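Local structure of putative hydrogenase (Pyrococcus furiosus, 3LYU) at residues E16-I21 with I43-T48; G25-I30 with H51-P56; V47-V52 with K66-H71. The protein is a putative hydrogenase component that probably carries FAD and a [2Fe-2S] cluster in electron transfer, represented here by an alpha/beta domain of the longer protein. One frame throughout, in Å; residues are numbered along the deposited sequence.

Contact 1: E16-I21 with I43-T48; sequences EKFGKI and IGNDVT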
ATOM      1  N   GLU B  16      16.311   8.363  -7.214  1.00 53.58           N
ATOM      2  CA  GLU B  16      17.678   7.890  -6.990  1.00 52.16           C
ATOM      3  C   GLU B  16      18.439   7.737  -8.284  1.00 52.85           C
ATOM      4  O   GLU B  16      17.876   7.862  -9.369  1.00 51.05           O
ATOM      5  CB  GLU B  16      17.671   6.531  -6.295  1.00 54.51           C
ATOM      6  CG  GLU B  16      16.837   6.476  -5.037  1.00 57.31           C
ATOM      7  CD  GLU B  16      16.968   5.160  -4.315  1.00 58.48           C
ATOM      8  OE1 GLU B  16      16.888   4.096  -4.980  1.00 59.33           O
ATOM      9  OE2 GLU B  16      17.145   5.197  -3.082  1.00 59.24           O
ATOM     10  N   LYS B  17      19.731   7.461  -8.163  1.00 53.22           N
ATOM     11  CA  LYS B  17      20.553   7.247  -9.336  1.00 52.57           C
ATOM     12  C   LYS B  17      20.573   5.751  -9.563  1.00 49.71           C
ATOM     13  O   LYS B  17      21.256   5.018  -8.844  1.00 53.98           O
ATOM     14  CB  LYS B  17      21.983   7.745  -9.116  1.00 53.13           C
ATOM     15  CG  LYS B  17      22.129   9.253  -9.079  1.00 58.31           C
ATOM     16  CD  LYS B  17      23.592   9.641  -9.218  1.00 59.73           C
ATOM     17  CE  LYS B  17      23.782  11.144  -9.100  1.00 59.90           C
ATOM     18  NZ  LYS B  17      25.208  11.553  -9.307  1.00 55.61           N
ATOM     19  N   PHE B  18      19.798   5.290 -10.539  1.00 49.63           N
ATOM     20  CA  PHE B  18      19.759   3.869 -10.859  1.00 50.22           C
ATOM     21  C   PHE B  18      20.773   3.623 -11.970  1.00 50.79           C
ATOM     22  O   PHE B  18      21.200   2.490 -12.205  1.00 50.97           O
ATOM     23  CB  PHE B  18      18.357   3.450 -11.321  1.00 48.88           C
ATOM     24  CG  PHE B  18      17.274   3.701 -10.300  1.00 47.71           C
ATOM     25  CD1 PHE B  18      16.708   4.967 -10.165  1.00 47.57           C
ATOM     26  CD2 PHE B  18      16.814   2.671  -9.480  1.00 45.98           C
ATOM     27  CE1 PHE B  18      15.696   5.210  -9.228  1.00 47.36           C
ATOM     28  CE2 PHE B  18      15.805   2.900  -8.539  1.00 47.52           C
ATOM     29  CZ  PHE B  18      15.242   4.177  -8.413  1.00 44.64           C
ATOM     30  N   GLY B  19      21.160   4.704 -12.636  1.00 48.24           N
ATOM     31  CA  GLY B  19      22.115   4.607 -13.711  1.00 48.43           C
ATOM     32  C   GLY B  19      21.445   4.902 -15.027  1.00 47.39           C
ATOM     33  O   GLY B  19      21.010   6.026 -15.249  1.00 41.41           O
ATOM     34  N   LYS B  20      21.363   3.893 -15.892  1.00 48.26           N
ATOM     35  CA  LYS B  20      20.749   4.045 -17.203  1.00 47.06           C
ATOM     36  C   LYS B  20      19.311   3.554 -17.138  1.00 42.24           C
ATOM     37  O   LYS B  20      19.060   2.386 -16.863  1.00 42.51           O
ATOM     38  CB  LYS B  20      21.536   3.261 -18.249  1.00 49.46           C
ATOM     39  CG  LYS B  20      21.115   3.584 -19.672  1.00 50.75           C
ATOM     40  CD  LYS B  20      22.042   2.957 -20.691  1.00 52.20           C
ATOM     41  CE  LYS B  20      21.651   3.348 -22.104  1.00 58.92           C
ATOM     42  NZ  LYS B  20      22.576   2.748 -23.105  1.00 60.25           N
ATOM     43  N   ILE B  21      18.373   4.461 -17.401  1.00 40.79           N
ATOM     44  CA  ILE B  21      16.955   4.140 -17.316  1.00 39.35           C
ATOM     45  C   ILE B  21      16.199   4.209 -18.642  1.00 40.98           C
ATOM     46  O   ILE B  21      16.383   5.123 -19.437  1.00 41.87           O
ATOM     47  CB  ILE B  21      16.232   5.083 -16.293  1.00 40.97           C
ATOM     48  CG1 ILE B  21      16.965   5.062 -14.944  1.00 40.48           C
ATOM     49  CG2 ILE B  21      14.769   4.643 -16.115  1.00 36.76           C
ATOM     50  CD1 ILE B  21      16.503   6.114 -13.966  1.00 46.00           C
ATOM     51  N   ILE B  43      18.661  14.239 -11.834  1.00 50.37           N
ATOM     52  CA  ILE B  43      19.191  13.583 -10.636  1.00 50.06           C
ATOM     53  C   ILE B  43      20.458  12.772 -10.918  1.00 50.40           C
ATOM     54  O   ILE B  43      21.114  12.283 -10.001  1.00 51.51           O
ATOM     55  CB  ILE B  43      18.087  12.687  -9.965  1.00 52.35           C
ATOM     56  CG1 ILE B  43      17.668  13.316  -8.640  1.00 54.97           C
ATOM     57  CG2 ILE B  43      18.578  11.265  -9.734  1.00 53.24           C
ATOM     58  CD1 ILE B  43      17.129  14.743  -8.768  1.00 46.00           C
ATOM     59  N   GLY B  44      20.802  12.631 -12.189  1.00 48.64           N
ATOM     60  CA  GLY B  44      22.008  11.907 -12.530  1.00 48.06           C
ATOM     61  C   GLY B  44      21.817  10.572 -13.219  1.00 50.08           C
ATOM     62  O   GLY B  44      22.743   9.753 -13.255  1.00 51.72           O
ATOM     63  N   ASN B  45      20.622  10.358 -13.765  1.00 48.97           N
ATOM     64  CA  ASN B  45      20.294   9.123 -14.467  1.00 47.30           C
ATOM     65  C   ASN B  45      20.359   9.310 -15.982  1.00 45.92           C
ATOM     66  O   ASN B  45      19.973  10.349 -16.503  1.00 43.36           O
ATOM     67  CB  ASN B  45      18.888   8.654 -14.083  1.00 41.99           C
ATOM     68  CG  ASN B  45      18.789   8.245 -12.640  1.00 41.64           C
ATOM     69  OD1 ASN B  45      19.429   7.294 -12.209  1.00 40.83           O
ATOM     70  ND2 ASN B  45      17.987   8.964 -11.879  1.00 39.67           N
ATOM     71  N   ASP B  46      20.851   8.299 -16.684  1.00 47.94           N
ATOM     72  CA  ASP B  46      20.927   8.341 -18.139  1.00 48.79           C
ATOM     73  C   ASP B  46      19.619   7.745 -18.640  1.00 48.39           C
ATOM     74  O   ASP B  46      19.564   6.572 -19.008  1.00 45.80           O
ATOM     75  CB  ASP B  46      22.101   7.492 -18.634  1.00 52.84           C
ATOM     76  CG  ASP B  46      22.146   7.378 -20.146  1.00 57.78           C
ATOM     77  OD1 ASP B  46      22.401   8.398 -20.817  1.00 63.65           O
ATOM     78  OD2 ASP B  46      21.922   6.269 -20.670  1.00 58.59           O
ATOM     79  N   VAL B  47      18.560   8.544 -18.645  1.00 48.48           N
ATOM     80  CA  VAL B  47      17.277   8.029 -19.084  1.00 48.66           C
ATOM     81  C   VAL B  47      17.021   8.278 -20.569  1.00 48.35           C
ATOM     82  O   VAL B  47      17.292   9.355 -21.095  1.00 47.87           O
ATOM     83  CB  VAL B  47      16.118   8.621 -18.221  1.00 50.54           C
ATOM     84  CG1 VAL B  47      16.128  10.129 -18.300  1.00 47.57           C
ATOM     85  CG2 VAL B  47      14.774   8.069 -18.685  1.00 45.87           C
ATOM     86  N   THR B  48      16.535   7.245 -21.248  1.00 41.18           N
ATOM     87  CA  THR B  48      16.205   7.333 -22.662  1.00 38.69           C
ATOM     88  C   THR B  48      14.734   6.927 -22.682  1.00 36.98           C
ATOM     89  O   THR B  48      14.373   5.841 -22.204  1.00 32.44           O
ATOM     90  CB  THR B  48      17.012   6.340 -23.510  1.00 43.80           C
ATOM     91  OG1 THR B  48      16.432   5.042 -23.391  1.00 46.44           O
ATOM     92  CG2 THR B  48      18.462   6.278 -23.037  1.00 41.56           C
TER

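Contact 2: G25-I30 with H51-P56; sequences GAYTGI and HVTFEP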
ATOM      1  N   GLY B  25       6.531   5.024 -22.435  1.00 33.72           N
ATOM      2  CA  GLY B  25       5.205   5.598 -22.329  1.00 34.42           C
ATOM      3  C   GLY B  25       4.403   5.169 -23.530  1.00 34.60           C
ATOM      4  O   GLY B  25       4.744   5.513 -24.654  1.00 32.91           O
ATOM      5  N   ALA B  26       3.349   4.395 -23.303  1.00 33.66           N
ATOM      6  CA  ALA B  26       2.505   3.938 -24.397  1.00 36.18           C
ATOM      7  C   ALA B  26       1.303   4.866 -24.549  1.00 35.59           C
ATOM      8  O   ALA B  26       0.682   5.265 -23.567  1.00 30.90           O
ATOM      9  CB  ALA B  26       2.045   2.521 -24.139  1.00 28.81           C
ATOM     10  N   TYR B  27       0.980   5.211 -25.786  1.00 36.15           N
ATOM     11  CA  TYR B  27      -0.149   6.088 -26.059  1.00 40.57           C
ATOM     12  C   TYR B  27       0.004   7.385 -25.261  1.00 39.66           C
ATOM     13  O   TYR B  27       1.073   7.983 -25.271  1.00 40.26           O
ATOM     14  CB  TYR B  27      -1.482   5.380 -25.718  1.00 41.87           C
ATOM     15  CG  TYR B  27      -1.734   4.068 -26.464  1.00 38.07           C
ATOM     16  CD1 TYR B  27      -1.527   2.835 -25.845  1.00 41.35           C
ATOM     17  CD2 TYR B  27      -2.156   4.068 -27.799  1.00 41.71           C
ATOM     18  CE1 TYR B  27      -1.728   1.636 -26.534  1.00 40.47           C
ATOM     19  CE2 TYR B  27      -2.360   2.873 -28.498  1.00 42.55           C
ATOM     20  CZ  TYR B  27      -2.144   1.660 -27.862  1.00 44.85           C
ATOM     21  OH  TYR B  27      -2.338   0.476 -28.553  1.00 43.39           O
ATOM     22  N   THR B  28      -1.046   7.815 -24.564  1.00 40.73           N
ATOM     23  CA  THR B  28      -0.981   9.055 -23.791  1.00 36.85           C
ATOM     24  C   THR B  28      -0.203   8.865 -22.496  1.00 35.60           C
ATOM     25  O   THR B  28       0.001   9.813 -21.730  1.00 30.97           O
ATOM     26  CB  THR B  28      -2.397   9.605 -23.443  1.00 33.04           C
ATOM     27  OG1 THR B  28      -3.018   8.760 -22.465  1.00 41.07           O
ATOM     28  CG2 THR B  28      -3.271   9.648 -24.683  1.00 34.39           C
ATOM     29  N   GLY B  29       0.237   7.634 -22.259  1.00 36.10           N
ATOM     30  CA  GLY B  29       0.990   7.349 -21.057  1.00 30.26           C
ATOM     31  C   GLY B  29       2.257   8.179 -21.004  1.00 32.24           C
ATOM     32  O   GLY B  29       2.810   8.381 -19.925  1.00 33.61           O
ATOM     33  N   ILE B  30       2.710   8.676 -22.159  1.00 30.31           N
ATOM     34  CA  ILE B  30       3.937   9.480 -22.232  1.00 33.97           C
ATOM     35  C   ILE B  30       3.821  10.827 -21.504  1.00 32.36           C
ATOM     36  O   ILE B  30       4.813  11.384 -21.040  1.00 34.70           O
ATOM     37  CB  ILE B  30       4.366   9.732 -23.710  1.00 30.75           C
ATOM     38  CG1 ILE B  30       5.843  10.141 -23.783  1.00 34.60           C
ATOM     39  CG2 ILE B  30       3.508  10.820 -24.328  1.00 37.88           C
ATOM     40  CD1 ILE B  30       6.790   9.061 -23.344  1.00 46.00           C
ATOM     41  N   HIS B  51       8.428   6.330 -26.751  1.00 37.50           N
ATOM     42  CA  HIS B  51       7.005   6.592 -26.863  1.00 36.28           C
ATOM     43  C   HIS B  51       6.455   5.781 -28.021  1.00 36.92           C
ATOM     44  O   HIS B  51       6.803   6.040 -29.181  1.00 37.94           O
ATOM     45  CB  HIS B  51       6.720   8.079 -27.123  1.00 41.62           C
ATOM     46  CG  HIS B  51       5.257   8.422 -27.117  1.00 37.42           C
ATOM     47  ND1 HIS B  51       4.755   9.560 -27.710  1.00 34.81           N
ATOM     48  CD2 HIS B  51       4.193   7.781 -26.577  1.00 35.47           C
ATOM     49  CE1 HIS B  51       3.445   9.605 -27.538  1.00 37.45           C
ATOM     50  NE2 HIS B  51       3.079   8.537 -26.853  1.00 38.62           N
ATOM     51  N   VAL B  52       5.609   4.799 -27.714  1.00 33.77           N
ATOM     52  CA  VAL B  52       5.004   3.981 -28.762  1.00 36.20           C
ATOM     53  C   VAL B  52       3.525   4.342 -28.814  1.00 31.49           C
ATOM     54  O   VAL B  52       2.792   4.179 -27.836  1.00 34.06           O
ATOM     55  CB  VAL B  52       5.180   2.464 -28.490  1.00 34.29           C
ATOM     56  CG1 VAL B  52       4.679   1.665 -29.687  1.00 41.19           C
ATOM     57  CG2 VAL B  52       6.648   2.146 -28.213  1.00 35.35           C
ATOM     58  N   THR B  53       3.098   4.862 -29.959  1.00 33.34           N
ATOM     59  CA  THR B  53       1.705   5.266 -30.136  1.00 36.84           C
ATOM     60  C   THR B  53       1.400   5.335 -31.630  1.00 36.16           C
ATOM     61  O   THR B  53       2.244   4.960 -32.439  1.00 40.27           O
ATOM     62  CB  THR B  53       1.451   6.642 -29.473  1.00 32.59           C
ATOM     63  OG1 THR B  53       0.044   6.886 -29.403  1.00 35.35           O
ATOM     64  CG2 THR B  53       2.125   7.763 -30.261  1.00 34.77           C
ATOM     65  N   PHE B  54       0.203   5.796 -31.997  1.00 41.41           N
ATOM     66  CA  PHE B  54      -0.176   5.908 -33.409  1.00 42.00           C
ATOM     67  C   PHE B  54       0.351   7.206 -34.006  1.00 45.11           C
ATOM     68  O   PHE B  54       0.511   8.194 -33.298  1.00 45.48           O
ATOM     69  CB  PHE B  54      -1.695   5.828 -33.559  1.00 45.76           C
ATOM     70  CG  PHE B  54      -2.257   4.474 -33.243  1.00 46.12           C
ATOM     71  CD1 PHE B  54      -1.834   3.352 -33.952  1.00 49.25           C
ATOM     72  CD2 PHE B  54      -3.207   4.315 -32.242  1.00 43.03           C
ATOM     73  CE1 PHE B  54      -2.347   2.089 -33.673  1.00 48.12           C
ATOM     74  CE2 PHE B  54      -3.729   3.055 -31.952  1.00 47.49           C
ATOM     75  CZ  PHE B  54      -3.297   1.937 -32.671  1.00 47.23           C
ATOM     76  N   GLU B  55       0.631   7.195 -35.304  1.00 47.16           N
ATOM     77  CA  GLU B  55       1.172   8.370 -35.972  1.00 52.38           C
ATOM     78  C   GLU B  55       0.534   9.707 -35.575  1.00 52.11           C
ATOM     79  O   GLU B  55       1.241  10.689 -35.314  1.00 50.81           O
ATOM     80  CB  GLU B  55       1.083   8.199 -37.488  1.00 58.52           C
ATOM     81  CG  GLU B  55       1.992   7.123 -38.035  1.00 62.85           C
ATOM     82  CD  GLU B  55       1.930   7.009 -39.553  1.00 67.86           C
ATOM     83  OE1 GLU B  55       2.623   6.124 -40.112  1.00 67.17           O
ATOM     84  OE2 GLU B  55       1.192   7.802 -40.184  1.00 68.63           O
ATOM     85  N   PRO B  56      -0.808   9.767 -35.535  1.00 54.67           N
ATOM     86  CA  PRO B  56      -1.510  11.003 -35.169  1.00 57.64           C
ATOM     87  C   PRO B  56      -1.607  11.284 -33.664  1.00 60.39           C
ATOM     88  O   PRO B  56      -2.461  12.070 -33.245  1.00 61.70           O
ATOM     89  CB  PRO B  56      -2.887  10.797 -35.785  1.00 58.18           C
ATOM     90  CG  PRO B  56      -3.103   9.320 -35.570  1.00 56.55           C
ATOM     91  CD  PRO B  56      -1.764   8.740 -35.998  1.00 52.98           C
TER

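Contact 3: V47-V52 with K66-H71; sequences VTTLHV and KAVTRH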
ATOM      1  N   VAL B  47      18.560   8.544 -18.645  1.00 48.48           N
ATOM      2  CA  VAL B  47      17.277   8.029 -19.084  1.00 48.66           C
ATOM      3  C   VAL B  47      17.021   8.278 -20.569  1.00 48.35           C
ATOM      4  O   VAL B  47      17.292   9.355 -21.095  1.00 47.87           O
ATOM      5  CB  VAL B  47      16.118   8.621 -18.221  1.00 50.54           C
ATOM      6  CG1 VAL B  47      16.128  10.129 -18.300  1.00 47.57           C
ATOM      7  CG2 VAL B  47      14.774   8.069 -18.685  1.00 45.87           C
ATOM      8  N   THR B  48      16.535   7.245 -21.248  1.00 41.18           N
ATOM      9  CA  THR B  48      16.205   7.333 -22.662  1.00 38.69           C
ATOM     10  C   THR B  48      14.734   6.927 -22.682  1.00 36.98           C
ATOM     11  O   THR B  48      14.373   5.841 -22.204  1.00 32.44           O
ATOM     12  CB  THR B  48      17.012   6.340 -23.510  1.00 43.80           C
ATOM     13  OG1 THR B  48      16.432   5.042 -23.391  1.00 46.44           O
ATOM     14  CG2 THR B  48      18.462   6.278 -23.037  1.00 41.56           C
ATOM     15  N   THR B  49      13.884   7.804 -23.205  1.00 35.82           N
ATOM     16  CA  THR B  49      12.459   7.521 -23.233  1.00 30.28           C
ATOM     17  C   THR B  49      11.987   6.929 -24.537  1.00 27.94           C
ATOM     18  O   THR B  49      12.530   7.210 -25.605  1.00 23.29           O
ATOM     19  CB  THR B  49      11.607   8.792 -22.955  1.00 37.64           C
ATOM     20  OG1 THR B  49      11.902   9.796 -23.932  1.00 35.38           O
ATOM     21  CG2 THR B  49      11.884   9.334 -21.560  1.00 33.80           C
ATOM     22  N   LEU B  50      10.964   6.099 -24.452  1.00 32.39           N
ATOM     23  CA  LEU B  50      10.413   5.488 -25.643  1.00 35.25           C
ATOM     24  C   LEU B  50       8.920   5.751 -25.666  1.00 37.93           C
ATOM     25  O   LEU B  50       8.226   5.455 -24.701  1.00 40.14           O
ATOM     26  CB  LEU B  50      10.685   3.979 -25.642  1.00 36.89           C
ATOM     27  CG  LEU B  50       9.861   3.141 -26.635  1.00 35.98           C
ATOM     28  CD1 LEU B  50      10.237   3.504 -28.054  1.00 40.13           C
ATOM     29  CD2 LEU B  50      10.084   1.661 -26.381  1.00 32.22           C
ATOM     30  N   HIS B  51       8.428   6.330 -26.751  1.00 37.50           N
ATOM     31  CA  HIS B  51       7.005   6.592 -26.863  1.00 36.28           C
ATOM     32  C   HIS B  51       6.455   5.781 -28.021  1.00 36.92           C
ATOM     33  O   HIS B  51       6.803   6.040 -29.181  1.00 37.94           O
ATOM     34  CB  HIS B  51       6.720   8.079 -27.123  1.00 41.62           C
ATOM     35  CG  HIS B  51       5.257   8.422 -27.117  1.00 37.42           C
ATOM     36  ND1 HIS B  51       4.755   9.560 -27.710  1.00 34.81           N
ATOM     37  CD2 HIS B  51       4.193   7.781 -26.577  1.00 35.47           C
ATOM     38  CE1 HIS B  51       3.445   9.605 -27.538  1.00 37.45           C
ATOM     39  NE2 HIS B  51       3.079   8.537 -26.853  1.00 38.62           N
ATOM     40  N   VAL B  52       5.609   4.799 -27.714  1.00 33.77           N
ATOM     41  CA  VAL B  52       5.004   3.981 -28.762  1.00 36.20           C
ATOM     42  C   VAL B  52       3.525   4.342 -28.814  1.00 31.49           C
ATOM     43  O   VAL B  52       2.792   4.179 -27.836  1.00 34.06           O
ATOM     44  CB  VAL B  52       5.180   2.464 -28.490  1.00 34.29           C
ATOM     45  CG1 VAL B  52       4.679   1.665 -29.687  1.00 41.19           C
ATOM     46  CG2 VAL B  52       6.648   2.146 -28.213  1.00 35.35           C
ATOM     47  N   LYS B  66      14.933  17.112 -25.144  1.00 54.89           N
ATOM     48  CA  LYS B  66      15.734  18.117 -24.462  1.00 53.03           C
ATOM     49  C   LYS B  66      15.904  17.811 -22.972  1.00 49.09           C
ATOM     50  O   LYS B  66      16.767  18.376 -22.319  1.00 49.61           O
ATOM     51  CB  LYS B  66      15.067  19.483 -24.644  1.00 54.94           C
ATOM     52  CG  LYS B  66      15.863  20.660 -24.120  1.00 59.40           C
ATOM     53  CD  LYS B  66      15.205  21.974 -24.509  1.00 60.49           C
ATOM     54  CE  LYS B  66      16.064  23.161 -24.107  1.00 63.84           C
ATOM     55  NZ  LYS B  66      15.452  24.454 -24.537  1.00 58.89           N
ATOM     56  N   ALA B  67      15.077  16.914 -22.446  1.00 45.84           N
ATOM     57  CA  ALA B  67      15.123  16.537 -21.034  1.00 47.54           C
ATOM     58  C   ALA B  67      15.853  15.215 -20.739  1.00 47.05           C
ATOM     59  O   ALA B  67      16.355  15.017 -19.636  1.00 49.69           O
ATOM     60  CB  ALA B  67      13.710  16.479 -20.474  1.00 44.40           C
ATOM     61  N   VAL B  68      15.911  14.310 -21.709  1.00 46.79           N
ATOM     62  CA  VAL B  68      16.586  13.032 -21.506  1.00 45.42           C
ATOM     63  C   VAL B  68      17.773  12.911 -22.451  1.00 49.03           C
ATOM     64  O   VAL B  68      17.910  13.689 -23.387  1.00 54.13           O
ATOM     65  CB  VAL B  68      15.634  11.843 -21.757  1.00 41.01           C
ATOM     66  CG1 VAL B  68      14.405  11.962 -20.874  1.00 30.52           C
ATOM     67  CG2 VAL B  68      15.234  11.790 -23.228  1.00 38.94           C
ATOM     68  N   THR B  69      18.642  11.936 -22.211  1.00 50.01           N
ATOM     69  CA  THR B  69      19.801  11.763 -23.077  1.00 48.38           C
ATOM     70  C   THR B  69      19.297  11.430 -24.472  1.00 49.32           C
ATOM     71  O   THR B  69      19.771  11.993 -25.450  1.00 47.48           O
ATOM     72  CB  THR B  69      20.731  10.630 -22.586  1.00 48.71           C
ATOM     73  OG1 THR B  69      20.185   9.355 -22.944  1.00 49.20           O
ATOM     74  CG2 THR B  69      20.873  10.691 -21.089  1.00 45.43           C
ATOM     75  N   ARG B  70      18.315  10.533 -24.551  1.00 47.85           N
ATOM     76  CA  ARG B  70      17.738  10.118 -25.829  1.00 45.39           C
ATOM     77  C   ARG B  70      16.240   9.798 -25.781  1.00 43.07           C
ATOM     78  O   ARG B  70      15.777   9.043 -24.923  1.00 46.09           O
ATOM     79  CB  ARG B  70      18.477   8.891 -26.349  1.00 48.98           C
ATOM     80  CG  ARG B  70      18.033   8.459 -27.715  1.00 52.03           C
ATOM     81  CD  ARG B  70      17.956   6.959 -27.778  1.00 54.73           C
ATOM     82  NE  ARG B  70      19.158   6.296 -27.437  1.00 57.03           N
ATOM     83  CZ  ARG B  70      19.501   5.348 -26.573  1.00 59.33           C
ATOM     84  NH1 ARG B  70      20.780   5.055 -26.652  1.00 62.90           N
ATOM     85  NH2 ARG B  70      18.738   4.720 -25.686  1.00 62.35           N
ATOM     86  N   HIS B  71      15.489  10.366 -26.714  1.00 39.72           N
ATOM     87  CA  HIS B  71      14.061  10.109 -26.786  1.00 41.35           C
ATOM     88  C   HIS B  71      13.695   9.394 -28.079  1.00 43.07           C
ATOM     89  O   HIS B  71      13.973   9.892 -29.163  1.00 41.53           O
ATOM     90  CB  HIS B  71      13.267  11.412 -26.698  1.00 44.28           C
ATOM     91  CG  HIS B  71      11.802  11.229 -26.953  1.00 38.24           C
ATOM     92  ND1 HIS B  71      11.023  10.354 -26.224  1.00 39.32           N
ATOM     93  CD2 HIS B  71      10.986  11.765 -27.891  1.00 38.27           C
ATOM     94  CE1 HIS B  71       9.792  10.358 -26.703  1.00 32.67           C
ATOM     95  NE2 HIS B  71       9.743  11.206 -27.716  1.00 31.88           N
TER

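Contact 1: E16-I21 with I43-T48
N45 uses both ends of its side-chain amide to tie the loop before strand 20-26 to the start of strand 46-54. These strands are parallel neighbours in a beta-alpha-beta unit whose crossover is helix 29-42. N45 OD1 accepts two backbone N-H groups, F18 N at 2.6 Å and G19 N at 3.1 Å, and both donors lie in its carbonyl plane. At the other end N45 ND2 gives a fairly straight bond to E16 O (2.7 Å, 162° at the hydrogen), which lies in the amide plane. ND2 also bonds W40 O in helix 29-42. Four bonds thus fix the flip of the amide. I21 CD1 crosses over the same group, 3.4 Å from N45 CG.

The chain of K17 is extended and runs across I43 and G44. G44 ends the helix with positive phi in a Schellman motif, and a CB there would run into K17 CE. Beyond N45 the strands pair by alternate backbone bonds: D46 N to G19 O, I21 N to D46 O and T48 N to I21 O.

K20 and D46 lie side by side on one face of the sheet. CG of K20 is anti to its N (chi1 -169°), and D46 OD2 rests against the methylenes, 3.0 Å from K20 CG. K20 NZ stays 4.3 Å from D46 OD2; its salt bridge is to E106. E16 reaches K121 of the third subunit. The other face carries I21 and V47, where I21 CB meets V47 CB at 4.0 Å.

Contact 2: G25-I30 with H51-P56
Y27 O takes a short hydrogen bond from H51 NE2, 2.6 Å long and bent to 146° at the hydrogen. The oxygen sits at the ring edge, somewhat out of the ring plane. G25 O lies at the same edge, 3.0 Å from H51 CD2. With CG anti to the backbone N (chi1 -175°), the H51 ring reaches across to the turn that follows strand 20-26. A methyl covers each face: T53 CG2 on one, I30 CG2 on the other. The I30 methyl makes a CH-pi contact, with CG2 3.5 Å from the centroid of the H51 ring. Replacing H51 by an alanine would probably leave Y27 O without this donor and open a gap between the I30 and T53 methyls.

The turn, type II' from A26 to G29, leads from a parallel strand into helix 29-42. This strand-turn-helix step is the start of a beta-alpha-beta unit, as in Rossmann-like domains. G29 N closes the turn on A26 O (2.7 Å). G25 has no room for a CB, which would strike I30 CA. V52 N bonds G25 O, and Y27 N bonds V52 O at 2.9 Å, almost straight.

From within the turn, Y27 sends its ring edge toward the face of F54 in an offset edge-to-face pair, planes at 60°. Helix 84-104 adds M88 and V91 against Y27. T28 of the fourth subunit also packs on Y27. The closest ring atoms are Y27 CE2 and F54 CE2, 3.7 Å apart.

Contact 3: V47-V52 with K66-H71
The H71 ring meets strand 46-54 with its edge. T49 OG1 lies near the ring plane, in a short hydrogen bond of 2.5 Å to H71 ND1. H51 CB reaches the same ring near its plane, 3.8 Å from H71 CE1. L64 and E65, at helix 61-65, also touch H71. The R70 guanidinium is met obliquely by the methyl of T48, with T48 CG2 3.1 Å from R70 NH2. The R70 chain bends at chi2 and chi3 to bring the group there. Its salt bridge lies elsewhere, from NH1 to E106.

The two segments belong to a second beta-alpha-beta unit, in which helix 61-65 joins strand 46-54 to strand 70-76, the outermost strand on that side within the chain. T49 and H71 are paired in parallel register and share a face of the sheet. T49 N bonds R70 O, though the place of that oxygen is less sure. At the entry to strand 70-76, T69 N makes a weak bond to V47 O (3.1 Å).

V68 turns its side chain in toward strand 46-54. Its CG1, anti to the carbonyl carbon (chi1 -56°), touches two methyls: V68 CG1 is 3.6 Å from V47 CG1 and 3.7 Å from T49 CG2. Apolar packing therefore borders the T49-H71 pair. Either partner of that pair could be the donor. Whichever way it runs, the bond gives two buried polar groups a mate and holds the H71 ring at a set rotation.

All three contacts use strand 46-54. Contacts 1 and 2 join it to strand 20-26, their centres about 22 Å apart and on opposite sides of the chain's centre. Contact 3 joins it to strand 70-76 and shares residues with both. Contact 1 is only partly buried; it and contact 2 both meet other subunits, contact 3 none. Contact 1 relies on an asparagine amide bound to backbone, with charged chains around it. Contacts 2 and 3 are buried, and each places a histidine in a short polar bond: to a turn carbonyl in contact 2, to a threonine hydroxyl in contact 3. An aromatic pair adds to contact 2, valine and threonine methyls to contact 3. E106 takes salt bridges from K20 and R70.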